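Local coordinates for protein mariner Mos1 transposase (Drosophila mauritiana, PDB 4MDB) that mediates cut-and-paste transposition of the Mos1 element, cleaving and joining DNA through a metal-dependent RNase H-like catalytic domain, at residues M72-W77 with E86-G91. The protein carries 1 engineered substitution. Sequence-based numbering, arbitrary orientation.
Sequences MLCVWW and ELLKPG. Unlike the reference sequence in segment 86-91: Pro90 (reference Arg).
Leu88 reaches across to Met72 and Cys74 with its two methyl branches. Leu88 CD2 lies 4.1 Å from Met72 CB. On the other branch, Leu88 CD1 lies 4.1 Å from Cys74 SG. The Leu88 side chain is off the staggered positions (chi1 -93°), and its torsions spread CD1 toward Cys74 and CD2 toward Met72. With chi1 at -53°, the Cys74 thiol swings to the side of its backbone N, opposite the carbonyl carbon, and there SG meets the leucine methyl. Val94 also packs on Met72, Cys74 and Leu88. The side chain of Met72 also packs on Trp39. Cys74 and Glu86 form an antiparallel hydrogen-bonded pair. Cys74 N donates to Glu86 O at 2.8 Å, and Glu86 N returns a bond to Cys74 O. The strands belong to the hairpin 69-78/81-87 of the RNase H-like catalytic domain. Strand 81-87 is an outermost strand of the sheet within this chain, while strand 69-78 also pairs with strand 32-42, which carries the metal ligand Asp36. Beyond the last bridge, Leu88 N still bonds to Met72 O at 2.8 Å; the N sits 18° out of the plane of the Met72 carbonyl. On the other face, Leu73 and Leu87 form a non-hydrogen-bonded pair. CD1 of Leu87 comes back to 4.2 Å from CB of Leu73, whose side chain also packs on Met171. The Trp76 ring approaches the Glu86 backbone obliquely. The Glu86 carboxylate has partners in Tyr84 and Gln102. A water accepts from Met72 N and donates to Lys89 O, bridging the two segments.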
loop_
_atom_site.group_PDB
_atom_site.type_symbol
_atom_site.label_atom_id
_atom_site.label_comp_id
_atom_site.label_asym_id
_atom_site.label_seq_id
_atom_site.Cartn_x
_atom_site.Cartn_y
_atom_site.Cartn_z
ATOM N N MET A 72 -9.911 -8.316 -7.960
ATOM C CA MET A 72 -8.803 -7.768 -7.228
ATOM C C MET A 72 -8.947 -6.255 -7.133
ATOM O O MET A 72 -9.081 -5.537 -8.130
ATOM C CB MET A 72 -7.512 -8.112 -7.921
ATOM C CG MET A 72 -6.315 -7.960 -7.024
ATOM S SD MET A 72 -4.765 -8.506 -7.747
ATOM C CE MET A 72 -5.176 -10.234 -7.856
ATOM N N LEU A 73 -8.875 -5.791 -5.903
ATOM C CA LEU A 73 -8.751 -4.360 -5.604
ATOM C C LEU A 73 -7.270 -4.058 -5.590
ATOM O O LEU A 73 -6.495 -4.716 -4.841
ATOM C CB LEU A 73 -9.392 -4.001 -4.321
ATOM C CG LEU A 73 -9.175 -2.623 -3.718
ATOM C CD1 LEU A 73 -9.764 -1.526 -4.573
ATOM C CD2 LEU A 73 -9.746 -2.610 -2.356
ATOM N N CYS A 74 -6.893 -2.993 -6.297
ATOM C CA CYS A 74 -5.518 -2.476 -6.298
ATOM C C CYS A 74 -5.667 -1.029 -5.887
ATOM O O CYS A 74 -6.307 -0.268 -6.594
ATOM C CB CYS A 74 -4.934 -2.556 -7.663
ATOM S SG CYS A 74 -5.032 -4.228 -8.412
ATOM N N VAL A 75 -5.081 -0.638 -4.778
ATOM C CA VAL A 75 -5.346 0.732 -4.330
ATOM C C VAL A 75 -4.066 1.363 -3.828
ATOM O O VAL A 75 -3.238 0.717 -3.191
ATOM C CB VAL A 75 -6.457 0.729 -3.221
ATOM C CG1 VAL A 75 -6.073 -0.195 -2.060
ATOM C CG2 VAL A 75 -6.704 2.081 -2.623
ATOM N N TRP A 76 -4.013 2.669 -3.988
ATOM C CA TRP A 76 -2.876 3.505 -3.574
ATOM C C TRP A 76 -3.393 4.725 -2.834
ATOM O O TRP A 76 -4.377 5.300 -3.233
ATOM C CB TRP A 76 -1.972 3.926 -4.724
ATOM C CG TRP A 76 -1.392 2.803 -5.477
ATOM C CD1 TRP A 76 -0.183 2.204 -5.243
ATOM C CD2 TRP A 76 -2.020 2.014 -6.504
ATOM N NE1 TRP A 76 0.010 1.134 -6.091
ATOM C CE2 TRP A 76 -1.099 1.037 -6.897
ATOM C CE3 TRP A 76 -3.253 2.112 -7.200
ATOM C CZ2 TRP A 76 -1.395 0.088 -7.888
ATOM C CZ3 TRP A 76 -3.548 1.159 -8.168
ATOM C CH2 TRP A 76 -2.614 0.185 -8.494
ATOM N N TRP A 77 -2.682 5.107 -1.775
ATOM C CA TRP A 77 -3.152 6.123 -0.848
ATOM C C TRP A 77 -2.041 6.772 -0.084
ATOM O O TRP A 77 -0.921 6.274 -0.083
ATOM C CB TRP A 77 -4.199 5.573 0.077
ATOM C CG TRP A 77 -3.728 4.425 0.974
ATOM C CD1 TRP A 77 -3.480 3.156 0.578
ATOM C CD2 TRP A 77 -3.462 4.468 2.386
ATOM N NE1 TRP A 77 -3.099 2.388 1.660
ATOM C CE2 TRP A 77 -3.105 3.154 2.785
ATOM C CE3 TRP A 77 -3.540 5.451 3.356
ATOM C CZ2 TRP A 77 -2.772 2.850 4.127
ATOM C CZ3 TRP A 77 -3.279 5.150 4.662
ATOM C CH2 TRP A 77 -2.889 3.851 5.053
ATOM N N GLU A 86 -7.937 0.597 -8.771
ATOM C CA GLU A 86 -8.577 -0.221 -9.837
ATOM C C GLU A 86 -9.183 -1.457 -9.242
ATOM O O GLU A 86 -8.645 -2.051 -8.286
ATOM C CB GLU A 86 -7.561 -0.564 -10.914
ATOM C CG GLU A 86 -7.033 0.600 -11.720
ATOM C CD GLU A 86 -6.074 0.191 -12.807
ATOM O OE1 GLU A 86 -5.882 -1.060 -12.990
ATOM O OE2 GLU A 86 -5.412 1.076 -13.433
ATOM N N LEU A 87 -10.337 -1.857 -9.798
ATOM C CA LEU A 87 -10.959 -3.106 -9.462
ATOM C C LEU A 87 -10.885 -3.926 -10.768
ATOM O O LEU A 87 -11.328 -3.491 -11.878
ATOM C CB LEU A 87 -12.349 -2.867 -8.930
ATOM C CG LEU A 87 -13.102 -4.045 -8.320
ATOM C CD1 LEU A 87 -12.599 -4.472 -6.931
ATOM C CD2 LEU A 87 -14.586 -3.766 -8.292
ATOM N N LEU A 88 -10.185 -5.034 -10.701
ATOM C CA LEU A 88 -9.891 -5.781 -11.915
ATOM C C LEU A 88 -11.137 -6.626 -12.255
ATOM O O LEU A 88 -11.950 -6.952 -11.395
ATOM C CB LEU A 88 -8.637 -6.640 -11.771
ATOM C CG LEU A 88 -7.229 -6.146 -12.180
ATOM C CD1 LEU A 88 -6.980 -4.668 -12.039
ATOM C CD2 LEU A 88 -6.078 -6.933 -11.556
ATOM N N LYS A 89 -11.237 -6.972 -13.526
ATOM C CA LYS A 89 -12.330 -7.792 -13.984
ATOM C C LYS A 89 -12.198 -9.158 -13.349
ATOM O O LYS A 89 -11.082 -9.659 -13.123
ATOM C CB LYS A 89 -12.354 -7.830 -15.509
ATOM C CG LYS A 89 -12.603 -6.442 -16.097
ATOM C CD LYS A 89 -13.623 -6.447 -17.223
ATOM C CE LYS A 89 -13.098 -7.181 -18.453
ATOM N NZ LYS A 89 -11.880 -6.539 -19.033
ATOM N N PRO A 90 -13.337 -9.763 -13.028
ATOM C CA PRO A 90 -13.339 -10.961 -12.206
ATOM C C PRO A 90 -12.337 -12.023 -12.614
ATOM O O PRO A 90 -12.195 -12.327 -13.793
ATOM C CB PRO A 90 -14.785 -11.447 -12.319
ATOM C CG PRO A 90 -15.562 -10.168 -12.370
ATOM C CD PRO A 90 -14.687 -9.173 -13.103
ATOM N N GLY A 91 -11.588 -12.522 -11.628
ATOM C CA GLY A 91 -10.606 -13.567 -11.839
ATOM C C GLY A 91 -9.232 -13.121 -12.338
ATOM O O GLY A 91 -8.278 -13.847 -12.158
HETATM O O HOH W 1 -9.742 -9.674 -10.606
#